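Local coordinates for putative exported protein (Bordetella pertussis Tohama I, PDB 2PFZ) that serves as a periplasmic (extracytoplasmic) solute receptor of the DctP family that binds pyroglutamic acid, probably delivering it to a tripartite ATP-independent transporter, at residues Thr20-Asp25 with Ala233-Arg238; Ser116-Pro121 with Arg238-Ser243; Gly123-Arg128 with Lys196-Thr201; Asp129-Ser134 with Ala263-Leu268. One frame throughout, in Å; residues are numbered along the deposited sequence.

Contact 1. Residues Thr20-Asp25 with Ala233-Arg238; sequences TQFVKD and AQAEER
Arg238 reaches across two helices to Asp25, laying its guanidinium over Gln21 on the way. CB and CG carry the chain outward with CG anti to the backbone N (chi1 -177°), and the bend comes only at chi3. CD then skims Gln21 CG, and NE lies 3.5 Å from the same atom. CZ sits closest, 3.3 Å from Gln21 CG, which lies over the centre of one guanidinium face; the carbonyl O of Gln234 is above the opposite face. The two segments belong to helices 14-30 and 222-256, an antiparallel pair (155°) in the DctP-type periplasmic binding fold, whose local axes approach to 9.6 Å, a gap that a long, flat-ended arginine can bridge. At the tip the two amino groups divide their work. NH2 meets Asp25 OD2 at 2.5 Å in a salt bridge whose hydrogen bond is weak, being strongly bent (126° at the hydrogen). NH1 bonds to Asn18 OD1 and to a water 3.3 Å away, and this water also donates to Asp25 OD2. On the buried side, small Ala235 leaves room for an aromatic neighbour, and its CB touches Phe22 CD1 at 3.9 Å, while the Phe22 ring packs edge-to-face with Tyr115.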
loop_
_atom_site.group_PDB
_atom_site.type_symbol
_atom_site.label_atom_id
_atom_site.label_comp_id
_atom_site.label_asym_id
_atom_site.label_seq_id
_atom_site.Cartn_x
_atom_site.Cartn_y
_atom_site.Cartn_z
ATOM N N THR A 20 -12.768 -5.427 -8.285
ATOM C CA THR A 20 -13.656 -6.160 -9.199
ATOM C C THR A 20 -15.070 -6.267 -8.604
ATOM O O THR A 20 -16.068 -5.996 -9.289
ATOM C CB THR A 20 -13.043 -7.525 -9.595
ATOM O OG1 THR A 20 -11.829 -7.294 -10.323
ATOM C CG2 THR A 20 -13.986 -8.336 -10.490
ATOM N N GLN A 21 -15.152 -6.610 -7.324
ATOM C CA GLN A 21 -16.445 -6.613 -6.622
ATOM C C GLN A 21 -17.023 -5.207 -6.479
ATOM O O GLN A 21 -18.239 -5.016 -6.589
ATOM C CB GLN A 21 -16.334 -7.285 -5.250
ATOM C CG GLN A 21 -17.691 -7.572 -4.578
ATOM C CD GLN A 21 -18.683 -8.290 -5.491
ATOM O OE1 GLN A 21 -19.753 -7.757 -5.808
ATOM N NE2 GLN A 21 -18.331 -9.492 -5.930
ATOM N N PHE A 22 -16.148 -4.234 -6.221
ATOM C CA PHE A 22 -16.523 -2.826 -6.112
ATOM C C PHE A 22 -17.215 -2.352 -7.383
ATOM O O PHE A 22 -18.284 -1.739 -7.306
ATOM C CB PHE A 22 -15.275 -1.978 -5.830
ATOM C CG PHE A 22 -15.463 -0.497 -6.048
ATOM C CD1 PHE A 22 -16.271 0.248 -5.211
ATOM C CD2 PHE A 22 -14.787 0.156 -7.086
ATOM C CE1 PHE A 22 -16.443 1.614 -5.404
ATOM C CE2 PHE A 22 -14.971 1.529 -7.314
ATOM C CZ PHE A 22 -15.787 2.258 -6.462
ATOM N N VAL A 23 -16.631 -2.642 -8.549
ATOM C CA VAL A 23 -17.217 -2.125 -9.788
ATOM C C VAL A 23 -18.598 -2.771 -10.018
ATOM O O VAL A 23 -19.525 -2.101 -10.485
ATOM C CB VAL A 23 -16.269 -2.204 -11.041
ATOM C CG1 VAL A 23 -15.033 -1.377 -10.862
ATOM C CG2 VAL A 23 -15.884 -3.630 -11.359
ATOM N N LYS A 24 -18.724 -4.058 -9.674
ATOM C CA LYS A 24 -20.011 -4.763 -9.659
ATOM C C LYS A 24 -21.025 -4.126 -8.697
ATOM O O LYS A 24 -22.196 -4.023 -9.030
ATOM C CB LYS A 24 -19.826 -6.245 -9.296
ATOM C CG LYS A 24 -19.002 -7.053 -10.295
ATOM C CD LYS A 24 -18.921 -8.504 -9.898
ATOM C CE LYS A 24 -18.003 -9.268 -10.862
ATOM N NZ LYS A 24 -17.785 -10.692 -10.460
ATOM N N ASP A 25 -20.584 -3.708 -7.508
ATOM C CA ASP A 25 -21.454 -3.017 -6.553
ATOM C C ASP A 25 -21.918 -1.653 -7.071
ATOM O O ASP A 25 -23.064 -1.270 -6.864
ATOM C CB ASP A 25 -20.770 -2.841 -5.187
ATOM C CG ASP A 25 -20.598 -4.159 -4.421
ATOM O OD1 ASP A 25 -21.083 -5.224 -4.883
ATOM O OD2 ASP A 25 -19.949 -4.128 -3.345
ATOM N N ALA A 233 -17.850 2.450 0.649
ATOM C CA ALA A 233 -17.881 1.949 2.041
ATOM C C ALA A 233 -17.858 0.428 2.139
ATOM O O ALA A 233 -17.105 -0.134 2.958
ATOM C CB ALA A 233 -19.090 2.536 2.828
ATOM N N GLN A 234 -18.678 -0.242 1.323
ATOM C CA GLN A 234 -18.674 -1.710 1.244
ATOM C C GLN A 234 -17.285 -2.209 0.839
ATOM O O GLN A 234 -16.795 -3.186 1.412
ATOM C CB GLN A 234 -19.749 -2.223 0.256
ATOM C CG GLN A 234 -21.166 -1.887 0.726
ATOM C CD GLN A 234 -22.290 -2.266 -0.256
ATOM O OE1 GLN A 234 -22.076 -2.880 -1.322
ATOM N NE2 GLN A 234 -23.503 -1.889 0.112
ATOM N N ALA A 235 -16.652 -1.528 -0.127
ATOM C CA ALA A 235 -15.309 -1.930 -0.628
ATOM C C ALA A 235 -14.254 -1.823 0.469
ATOM O O ALA A 235 -13.370 -2.687 0.574
ATOM C CB ALA A 235 -14.892 -1.087 -1.832
ATOM N N GLU A 236 -14.329 -0.755 1.265
ATOM C CA GLU A 236 -13.404 -0.592 2.377
ATOM C C GLU A 236 -13.549 -1.710 3.383
ATOM O O GLU A 236 -12.556 -2.251 3.817
ATOM C CB GLU A 236 -13.561 0.739 3.086
ATOM C CG GLU A 236 -12.334 1.073 3.954
ATOM C CD GLU A 236 -12.340 2.497 4.438
ATOM O OE1 GLU A 236 -11.942 3.397 3.655
ATOM O OE2 GLU A 236 -12.713 2.725 5.622
ATOM N N GLU A 237 -14.787 -2.026 3.764
ATOM C CA GLU A 237 -15.063 -3.098 4.732
ATOM C C GLU A 237 -14.550 -4.442 4.233
ATOM O O GLU A 237 -13.822 -5.155 4.948
ATOM C CB GLU A 237 -16.581 -3.176 5.028
ATOM C CG GLU A 237 -16.958 -4.306 5.998
ATOM C CD GLU A 237 -18.123 -3.971 6.928
ATOM O OE1 GLU A 237 -18.215 -2.815 7.406
ATOM O OE2 GLU A 237 -18.940 -4.889 7.200
ATOM N N ARG A 238 -14.923 -4.770 2.996
ATOM C CA ARG A 238 -14.528 -6.025 2.371
ATOM C C ARG A 238 -13.010 -6.104 2.191
ATOM O O ARG A 238 -12.435 -7.171 2.351
ATOM C CB ARG A 238 -15.224 -6.198 1.014
ATOM C CG ARG A 238 -14.939 -7.528 0.281
ATOM C CD ARG A 238 -15.504 -7.539 -1.145
ATOM N NE ARG A 238 -16.759 -6.833 -1.237
ATOM C CZ ARG A 238 -17.002 -5.703 -1.911
ATOM N NH1 ARG A 238 -16.071 -5.046 -2.632
ATOM N NH2 ARG A 238 -18.232 -5.234 -1.843
HETATM O O HOH W 1 -18.032 -2.495 -3.138
#

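Contact 2. Residues Ser116-Pro121 with Arg238-Ser243; sequences SVAWPP and RGWKLS. With PCA (pyroglutamic acid), chain B.
Trp240 lies against the end of strand 111-118 so that its indole meets the strand in two ways. Its NE1 donates to Ser116 O over 2.8 Å, arriving in the carbonyl plane on a lone pair, although the oxygen stands 18° out of the indole plane. The broad part of the ring turns a face to Ala118: CB sits 3.8 Å from the six-membered ring centroid in a CH-pi contact, and alanine's lone methyl lets the ring come close to the strand. Ala118 N, buried without a hydrogen-bonding partner in the model, lies near the rim of a face of this indole. With CG beside the backbone N (chi1 -78°), a CB that does not itself point at the strand still brings the indole end up to it. Val117 turns its methyls to the helix backbone: CG2 is 3.6 Å from Gly239 C, and CG1 lies 4.0 Å from Gly239 CA, where a CB would stand, so glycine suits the place. One helical turn on, Ser243 OG donates to Ala118 O at 2.7 Å and is also bonded to Tyr88 OH. Trp119 points away from the helix; one face of its indole receives pyroglutamic acid, the ligand CD 3.3 Å above the plane, and Asn208 OD1 holds NE1. Two buried strand carbonyls are thus satisfied by side-chain donors of helix 222-256, which probably helps to fix the backbone that carries Trp119.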
loop_
_atom_site.group_PDB
_atom_site.type_symbol
_atom_site.label_atom_id
_atom_site.label_comp_id
_atom_site.label_asym_id
_atom_site.label_seq_id
_atom_site.Cartn_x
_atom_site.Cartn_y
_atom_site.Cartn_z
ATOM N N SER A 116 -9.911 3.361 1.455
ATOM C CA SER A 116 -8.494 3.027 1.595
ATOM C C SER A 116 -8.377 1.674 2.292
ATOM O O SER A 116 -9.097 1.429 3.272
ATOM C CB SER A 116 -7.768 4.104 2.412
ATOM O OG SER A 116 -6.346 3.883 2.498
ATOM N N VAL A 117 -7.533 0.782 1.757
ATOM C CA VAL A 117 -7.335 -0.498 2.415
ATOM C C VAL A 117 -5.880 -0.875 2.609
ATOM O O VAL A 117 -5.049 -0.590 1.772
ATOM C CB VAL A 117 -8.247 -1.693 1.922
ATOM C CG1 VAL A 117 -9.336 -1.317 0.861
ATOM C CG2 VAL A 117 -7.495 -2.979 1.637
ATOM N N ALA A 118 -5.599 -1.491 3.750
ATOM C CA ALA A 118 -4.228 -1.853 4.092
ATOM C C ALA A 118 -3.804 -3.125 3.382
ATOM O O ALA A 118 -4.549 -4.095 3.345
ATOM C CB ALA A 118 -4.092 -2.051 5.606
ATOM N N TRP A 119 -2.595 -3.096 2.828
ATOM C CA TRP A 119 -1.868 -4.304 2.444
ATOM C C TRP A 119 -1.533 -5.057 3.743
ATOM O O TRP A 119 -1.545 -4.466 4.824
ATOM C CB TRP A 119 -0.544 -3.919 1.769
ATOM C CG TRP A 119 -0.638 -3.443 0.337
ATOM C CD1 TRP A 119 -0.822 -2.163 -0.094
ATOM C CD2 TRP A 119 -0.483 -4.243 -0.824
ATOM N NE1 TRP A 119 -0.795 -2.107 -1.470
ATOM C CE2 TRP A 119 -0.609 -3.384 -1.949
ATOM C CE3 TRP A 119 -0.285 -5.609 -1.036
ATOM C CZ2 TRP A 119 -0.509 -3.849 -3.254
ATOM C CZ3 TRP A 119 -0.194 -6.073 -2.336
ATOM C CH2 TRP A 119 -0.293 -5.191 -3.431
ATOM N N PRO A 120 -1.229 -6.365 3.645
ATOM C CA PRO A 120 -0.806 -7.125 4.838
ATOM C C PRO A 120 0.525 -6.649 5.460
ATOM O O PRO A 120 1.278 -5.878 4.846
ATOM C CB PRO A 120 -0.721 -8.555 4.318
ATOM C CG PRO A 120 -1.674 -8.535 3.057
ATOM C CD PRO A 120 -1.349 -7.235 2.461
ATOM N N PRO A 121 0.790 -7.063 6.714
ATOM C CA PRO A 121 1.986 -6.587 7.414
ATOM C C PRO A 121 3.276 -6.920 6.687
ATOM O O PRO A 121 3.425 -8.023 6.150
ATOM C CB PRO A 121 1.901 -7.310 8.756
ATOM C CG PRO A 121 0.416 -7.536 8.947
ATOM C CD PRO A 121 -0.020 -7.953 7.579
ATOM N N ARG A 238 -14.923 -4.770 2.996
ATOM C CA ARG A 238 -14.528 -6.025 2.371
ATOM C C ARG A 238 -13.010 -6.104 2.191
ATOM O O ARG A 238 -12.435 -7.171 2.351
ATOM C CB ARG A 238 -15.224 -6.198 1.014
ATOM C CG ARG A 238 -14.939 -7.528 0.281
ATOM C CD ARG A 238 -15.504 -7.539 -1.145
ATOM N NE ARG A 238 -16.759 -6.833 -1.237
ATOM C CZ ARG A 238 -17.002 -5.703 -1.911
ATOM N NH1 ARG A 238 -16.071 -5.046 -2.632
ATOM N NH2 ARG A 238 -18.232 -5.234 -1.843
ATOM N N GLY A 239 -12.377 -4.989 1.819
ATOM C CA GLY A 239 -10.933 -4.970 1.518
ATOM C C GLY A 239 -10.102 -5.224 2.773
ATOM O O GLY A 239 -9.141 -6.017 2.753
ATOM N N TRP A 240 -10.466 -4.567 3.869
ATOM C CA TRP A 240 -9.756 -4.811 5.137
ATOM C C TRP A 240 -9.959 -6.262 5.577
ATOM O O TRP A 240 -9.019 -6.915 6.054
ATOM C CB TRP A 240 -10.216 -3.840 6.233
ATOM C CG TRP A 240 -9.600 -2.489 6.083
ATOM C CD1 TRP A 240 -9.999 -1.484 5.231
ATOM C CD2 TRP A 240 -8.468 -1.985 6.801
ATOM N NE1 TRP A 240 -9.177 -0.390 5.376
ATOM C CE2 TRP A 240 -8.225 -0.674 6.332
ATOM C CE3 TRP A 240 -7.642 -2.513 7.810
ATOM C CZ2 TRP A 240 -7.173 0.116 6.823
ATOM C CZ3 TRP A 240 -6.584 -1.719 8.296
ATOM C CH2 TRP A 240 -6.368 -0.429 7.813
ATOM N N LYS A 241 -11.195 -6.738 5.414
ATOM C CA LYS A 241 -11.566 -8.125 5.691
ATOM C C LYS A 241 -10.701 -9.119 4.917
ATOM O O LYS A 241 -10.080 -10.014 5.516
ATOM C CB LYS A 241 -13.067 -8.333 5.388
ATOM C CG LYS A 241 -13.619 -9.741 5.649
ATOM C CD LYS A 241 -15.044 -9.876 5.053
ATOM C CE LYS A 241 -15.592 -11.323 5.159
ATOM N NZ LYS A 241 -15.437 -11.935 6.523
ATOM N N LEU A 242 -10.638 -8.959 3.596
ATOM C CA LEU A 242 -9.908 -9.913 2.748
ATOM C C LEU A 242 -8.393 -9.824 2.955
ATOM O O LEU A 242 -7.694 -10.836 2.867
ATOM C CB LEU A 242 -10.272 -9.750 1.270
ATOM C CG LEU A 242 -11.632 -10.308 0.757
ATOM C CD1 LEU A 242 -12.912 -10.081 1.673
ATOM C CD2 LEU A 242 -11.894 -9.783 -0.657
ATOM N N SER A 243 -7.902 -8.626 3.264
ATOM C CA SER A 243 -6.480 -8.431 3.486
ATOM C C SER A 243 -6.033 -9.252 4.692
ATOM O O SER A 243 -5.078 -10.024 4.606
ATOM C CB SER A 243 -6.178 -6.949 3.727
ATOM O OG SER A 243 -4.765 -6.749 3.799
HETATM N N PCA B . 2.963 -5.073 -2.073
HETATM C CA PCA B . 3.131 -3.864 -2.902
HETATM C CB PCA B . 3.130 -2.602 -2.038
HETATM C CG PCA B . 2.995 -3.074 -0.603
HETATM C CD PCA B . 2.843 -4.562 -0.727
HETATM O OE PCA B . 2.593 -5.301 0.237
HETATM C C PCA B . 4.491 -3.969 -3.554
HETATM O O PCA B . 4.795 -3.286 -4.541
HETATM O OXT PCA B . 5.315 -4.765 -3.075
#

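Contact 3. Residues Gly123-Arg128 with Lys196-Thr201; sequences GIFANR and KKFYDT
Phe198 directs its ring away from its own backbone N (CG anti, chi1 177°) while Phe125 keeps CG beside the N (chi1 -70°), and the two rings meet on the same side of the sheet. Phe198 CD1 comes down over the centre of the Phe125 ring, 3.4 Å from CZ, with the planes at 49°: an oblique pair. Phe198 CE1 continues to Gly123 CA at 3.4 Å, close packing that suits a residue without a side chain. Phe125 and Phe198 form a non-hydrogen-bonded pair of the antiparallel ladder. The hydrogen-bonded pairs either side of it are Ile124 with Tyr199, tied by Ile124 N to Tyr199 O (2.9 Å) and Tyr199 N to Ile124 O (2.8 Å), and Ala126 with Lys197. Past the last bridge, the side chain of Asn127 takes over, OD1 accepting from Lys196 N at 2.9 Å. Tyr199 OH lies at the loop after the strand, accepting from Ile130 N, and is 3.0 Å from Arg128 O. In the mixed sheet, strand 123-126 runs between 178-181 and 197-199, antiparallel to both; Phe125 stacks on Tyr179 of the former, while the other edge of 197-199 pairs with 260-262, parallel to it.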
loop_
_atom_site.group_PDB
_atom_site.type_symbol
_atom_site.label_atom_id
_atom_site.label_comp_id
_atom_site.label_asym_id
_atom_site.label_seq_id
_atom_site.Cartn_x
_atom_site.Cartn_y
_atom_site.Cartn_z
ATOM N N GLY A 123 7.012 -7.744 5.623
ATOM C CA GLY A 123 8.165 -8.509 6.087
ATOM C C GLY A 123 9.298 -8.387 5.103
ATOM O O GLY A 123 9.177 -7.698 4.092
ATOM N N ILE A 124 10.408 -9.050 5.400
ATOM C CA ILE A 124 11.612 -8.958 4.581
ATOM C C ILE A 124 11.808 -10.254 3.876
ATOM O O ILE A 124 11.969 -11.299 4.530
ATOM C CB ILE A 124 12.895 -8.725 5.421
ATOM C CG1 ILE A 124 12.672 -7.632 6.474
ATOM C CG2 ILE A 124 14.069 -8.360 4.480
ATOM C CD1 ILE A 124 13.740 -7.643 7.613
ATOM N N PHE A 125 11.798 -10.188 2.546
ATOM C CA PHE A 125 12.154 -11.318 1.684
ATOM C C PHE A 125 13.667 -11.290 1.481
ATOM O O PHE A 125 14.192 -10.309 0.970
ATOM C CB PHE A 125 11.484 -11.202 0.311
ATOM C CG PHE A 125 9.986 -11.412 0.337
ATOM C CD1 PHE A 125 9.443 -12.710 0.276
ATOM C CD2 PHE A 125 9.122 -10.317 0.431
ATOM C CE1 PHE A 125 8.037 -12.918 0.291
ATOM C CE2 PHE A 125 7.707 -10.505 0.447
ATOM C CZ PHE A 125 7.173 -11.802 0.388
ATOM N N ALA A 126 14.365 -12.345 1.911
ATOM C CA ALA A 126 15.810 -12.421 1.702
ATOM C C ALA A 126 16.324 -13.867 1.578
ATOM O O ALA A 126 15.626 -14.834 1.891
ATOM C CB ALA A 126 16.552 -11.676 2.827
ATOM N N ASN A 127 17.559 -13.992 1.116
ATOM C CA ASN A 127 18.228 -15.278 1.113
ATOM C C ASN A 127 19.180 -15.405 2.287
ATOM O O ASN A 127 19.622 -16.511 2.605
ATOM C CB ASN A 127 18.930 -15.501 -0.226
ATOM C CG ASN A 127 17.958 -15.876 -1.315
ATOM O OD1 ASN A 127 17.093 -16.726 -1.110
ATOM N ND2 ASN A 127 18.073 -15.237 -2.466
ATOM N N ARG A 128 19.451 -14.261 2.921
ATOM C CA ARG A 128 20.353 -14.105 4.059
ATOM C C ARG A 128 19.721 -14.416 5.395
ATOM O O ARG A 128 18.509 -14.246 5.586
ATOM C CB ARG A 128 20.767 -12.634 4.192
ATOM C CG ARG A 128 21.897 -12.211 3.363
ATOM C CD ARG A 128 22.222 -10.784 3.721
ATOM N NE ARG A 128 23.112 -10.218 2.720
ATOM C CZ ARG A 128 23.783 -9.093 2.858
ATOM N NH1 ARG A 128 23.659 -8.357 3.953
ATOM N NH2 ARG A 128 24.568 -8.696 1.872
ATOM N N LYS A 196 14.251 -17.246 -0.666
ATOM C CA LYS A 196 13.862 -18.403 0.148
ATOM C C LYS A 196 13.352 -18.153 1.568
ATOM O O LYS A 196 12.914 -19.099 2.220
ATOM C CB LYS A 196 15.024 -19.403 0.226
ATOM C CG LYS A 196 14.806 -20.653 -0.575
ATOM C CD LYS A 196 14.807 -20.354 -2.057
ATOM C CE LYS A 196 13.866 -21.283 -2.764
ATOM N NZ LYS A 196 14.079 -21.192 -4.225
ATOM N N LYS A 197 13.466 -16.919 2.062
ATOM C CA LYS A 197 13.069 -16.597 3.436
ATOM C C LYS A 197 12.116 -15.413 3.407
ATOM O O LYS A 197 12.223 -14.554 2.529
ATOM C CB LYS A 197 14.283 -16.240 4.328
ATOM C CG LYS A 197 15.355 -17.345 4.483
ATOM C CD LYS A 197 16.595 -16.808 5.192
ATOM C CE LYS A 197 17.834 -17.734 5.058
ATOM N NZ LYS A 197 17.479 -19.179 5.004
ATOM N N PHE A 198 11.182 -15.382 4.356
ATOM C CA PHE A 198 10.380 -14.190 4.642
ATOM C C PHE A 198 10.372 -14.024 6.159
ATOM O O PHE A 198 9.824 -14.873 6.876
ATOM C CB PHE A 198 8.951 -14.375 4.117
ATOM C CG PHE A 198 8.015 -13.242 4.429
ATOM C CD1 PHE A 198 8.053 -12.065 3.693
ATOM C CD2 PHE A 198 7.033 -13.384 5.413
ATOM C CE1 PHE A 198 7.169 -10.998 3.970
ATOM C CE2 PHE A 198 6.151 -12.342 5.701
ATOM C CZ PHE A 198 6.198 -11.157 4.968
ATOM N N TYR A 199 11.019 -12.969 6.631
ATOM C CA TYR A 199 10.987 -12.559 8.026
ATOM C C TYR A 199 9.711 -11.752 8.226
ATOM O O TYR A 199 9.555 -10.665 7.658
ATOM C CB TYR A 199 12.210 -11.702 8.337
ATOM C CG TYR A 199 13.478 -12.517 8.272
ATOM C CD1 TYR A 199 13.951 -13.172 9.400
ATOM C CD2 TYR A 199 14.185 -12.661 7.076
ATOM C CE1 TYR A 199 15.109 -13.954 9.332
ATOM C CE2 TYR A 199 15.346 -13.424 7.007
ATOM C CZ TYR A 199 15.786 -14.071 8.142
ATOM O OH TYR A 199 16.923 -14.832 8.092
ATOM N N ASP A 200 8.812 -12.313 9.030
ATOM C CA ASP A 200 7.479 -11.757 9.282
ATOM C C ASP A 200 7.573 -10.604 10.286
ATOM O O ASP A 200 7.012 -10.669 11.396
ATOM C CB ASP A 200 6.602 -12.895 9.815
ATOM C CG ASP A 200 5.100 -12.589 9.786
ATOM O OD1 ASP A 200 4.650 -11.671 9.054
ATOM O OD2 ASP A 200 4.361 -13.331 10.466
ATOM N N THR A 201 8.251 -9.530 9.889
ATOM C CA THR A 201 8.468 -8.390 10.786
ATOM C C THR A 201 7.211 -7.576 11.088
ATOM O O THR A 201 7.193 -6.805 12.068
ATOM C CB THR A 201 9.571 -7.449 10.267
ATOM O OG1 THR A 201 9.280 -7.029 8.920
ATOM C CG2 THR A 201 10.919 -8.191 10.280
#

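Contact 4. Residues Asp129-Ser134 with Ala263-Leu268; sequences DIKQVS and APTAEL
Thr265 OG1 donates to Lys131 O over 2.7 Å and itself accepts from Leu268 N at 2.8 Å, so a single hydroxyl joins the loop to the start of a helix. Its chi1 of 67° sets OG1 between the backbone N and the carbonyl carbon, from where it can serve both partners. Threonine suits the place because its short hydroxyl can accept as an N-cap and donate to the loop at once; its methyl, CG2, also touches Lys131 CG at 4.0 Å. Beside this polar knot lies the tight, buried part. Leu268 holds CG anti to its N (chi1 -177°) and drives CD1 against Ile130 CG2, an apolar contact of 3.8 Å. Next to this packing a water bridges Ile130 O and Thr265 N, accepting from the latter at 3.1 Å. The loose side belongs to the exposed Lys131, Gln132 and Glu267, where Glu267 offers little more than its CB to Lys131 O. There a second water links Val133 N to Glu267 O, each bond 2.9 Å long. Behind the loop, Asp135 OD2 takes the amides of Lys131 and Gln132. The whole is a classic helix N-cap: Thr265 closes the first turn of helix 266-287 while receiving the loop that leads from strand 123-126 to strand 140-143.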
loop_
_atom_site.group_PDB
_atom_site.type_symbol
_atom_site.label_atom_id
_atom_site.label_comp_id
_atom_site.label_asym_id
_atom_site.label_seq_id
_atom_site.Cartn_x
_atom_site.Cartn_y
_atom_site.Cartn_z
ATOM N N ASP A 129 20.571 -14.797 6.343
ATOM C CA ASP A 129 20.160 -14.864 7.735
ATOM C C ASP A 129 20.165 -13.463 8.337
ATOM O O ASP A 129 21.189 -12.776 8.317
ATOM C CB ASP A 129 21.048 -15.837 8.507
ATOM C CG ASP A 129 20.610 -17.271 8.318
ATOM O OD1 ASP A 129 20.166 -17.882 9.305
ATOM O OD2 ASP A 129 20.675 -17.792 7.182
ATOM N N ILE A 130 19.007 -13.027 8.831
ATOM C CA ILE A 130 18.878 -11.687 9.381
ATOM C C ILE A 130 18.377 -11.804 10.800
ATOM O O ILE A 130 17.195 -12.075 11.026
ATOM C CB ILE A 130 17.909 -10.797 8.551
ATOM C CG1 ILE A 130 18.283 -10.805 7.053
ATOM C CG2 ILE A 130 17.871 -9.376 9.127
ATOM C CD1 ILE A 130 17.362 -9.910 6.157
ATOM N N LYS A 131 19.292 -11.628 11.754
ATOM C CA LYS A 131 18.953 -11.707 13.164
ATOM C C LYS A 131 19.070 -10.329 13.806
ATOM O O LYS A 131 18.616 -10.117 14.928
ATOM C CB LYS A 131 19.832 -12.761 13.849
ATOM C CG LYS A 131 19.330 -14.191 13.581
ATOM C CD LYS A 131 20.400 -15.279 13.797
ATOM C CE LYS A 131 21.226 -15.558 12.523
ATOM N NZ LYS A 131 20.392 -15.898 11.306
ATOM N N GLN A 132 19.661 -9.394 13.065
ATOM C CA GLN A 132 19.811 -7.999 13.495
ATOM C C GLN A 132 19.921 -7.085 12.273
ATOM O O GLN A 132 20.219 -7.542 11.174
ATOM C CB GLN A 132 21.054 -7.844 14.380
ATOM C CG GLN A 132 22.311 -8.283 13.677
ATOM C CD GLN A 132 23.508 -8.417 14.593
ATOM O OE1 GLN A 132 23.800 -7.537 15.398
ATOM N NE2 GLN A 132 24.223 -9.522 14.452
ATOM N N VAL A 133 19.697 -5.792 12.469
ATOM C CA VAL A 133 19.712 -4.852 11.344
ATOM C C VAL A 133 21.001 -4.916 10.530
ATOM O O VAL A 133 20.950 -4.887 9.298
ATOM C CB VAL A 133 19.360 -3.407 11.773
ATOM C CG1 VAL A 133 19.853 -2.388 10.758
ATOM C CG2 VAL A 133 17.857 -3.288 11.931
ATOM N N SER A 134 22.140 -5.061 11.209
ATOM C CA SER A 134 23.437 -5.105 10.524
ATOM C C SER A 134 23.524 -6.220 9.481
ATOM O O SER A 134 24.241 -6.082 8.491
ATOM C CB SER A 134 24.608 -5.192 11.522
ATOM O OG SER A 134 24.610 -6.429 12.204
ATOM N N ALA A 263 9.556 -15.755 12.235
ATOM C CA ALA A 263 9.333 -14.648 13.172
ATOM C C ALA A 263 10.656 -13.952 13.458
ATOM O O ALA A 263 11.688 -14.619 13.658
ATOM C CB ALA A 263 8.679 -15.118 14.462
ATOM N N PRO A 264 10.636 -12.610 13.514
ATOM C CA PRO A 264 11.851 -11.836 13.734
ATOM C C PRO A 264 12.350 -11.962 15.183
ATOM O O PRO A 264 11.536 -12.049 16.104
ATOM C CB PRO A 264 11.391 -10.407 13.447
ATOM C CG PRO A 264 9.969 -10.401 13.872
ATOM C CD PRO A 264 9.443 -11.736 13.405
ATOM N N THR A 265 13.675 -12.001 15.372
ATOM C CA THR A 265 14.256 -11.924 16.718
ATOM C C THR A 265 13.888 -10.582 17.352
ATOM O O THR A 265 13.613 -9.617 16.642
ATOM C CB THR A 265 15.793 -11.980 16.720
ATOM O OG1 THR A 265 16.327 -10.794 16.099
ATOM C CG2 THR A 265 16.325 -13.251 16.040
ATOM N N ALA A 266 13.882 -10.527 18.679
ATOM C CA ALA A 266 13.621 -9.287 19.395
ATOM C C ALA A 266 14.646 -8.244 18.993
ATOM O O ALA A 266 14.335 -7.051 18.944
ATOM C CB ALA A 266 13.682 -9.514 20.899
ATOM N N GLU A 267 15.873 -8.699 18.742
ATOM C CA GLU A 267 16.973 -7.825 18.306
ATOM C C GLU A 267 16.698 -7.185 16.948
ATOM O O GLU A 267 16.947 -6.004 16.767
ATOM C CB GLU A 267 18.302 -8.593 18.242
ATOM C CG GLU A 267 18.657 -9.351 19.520
ATOM C CD GLU A 267 18.214 -10.820 19.485
ATOM O OE1 GLU A 267 19.047 -11.698 19.120
ATOM O OE2 GLU A 267 17.037 -11.097 19.818
ATOM N N LEU A 268 16.203 -7.969 15.997
ATOM C CA LEU A 268 15.875 -7.410 14.680
ATOM C C LEU A 268 14.760 -6.375 14.819
ATOM O O LEU A 268 14.846 -5.272 14.263
ATOM C CB LEU A 268 15.449 -8.510 13.707
ATOM C CG LEU A 268 15.136 -8.114 12.258
ATOM C CD1 LEU A 268 14.835 -9.339 11.486
ATOM C CD2 LEU A 268 13.920 -7.256 12.205
HETATM O O HOH W 2 15.100 -12.672 12.692
HETATM O O HOH W 3 18.946 -4.830 15.109
#

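Overall arrangement
Contacts 1 and 2 sit along helix 222-256, share Arg238 and lie 12 Å apart between centres; Glu236 OE1 probably hydrogen-bonds Ser116 N at 3.0 Å, linking them. Contacts 3 and 4 form a second pair, 10 Å between centres, joined by a probable 2.9 Å hydrogen bond from Ile130 N to Tyr199 OH. Contacts 1 and 4 are 38 Å apart, on opposite sides of the chain's centre. Contact 2 is about 21 Å from contact 3 between centres, with Gln122 of the pocket alone between them in the chain. The ligand lies between: Trp119 touches it in contact 2, and Phe125 of contact 3 has its side chain about 7 Å away, consistent with a two-lobed binding protein closing on its solute.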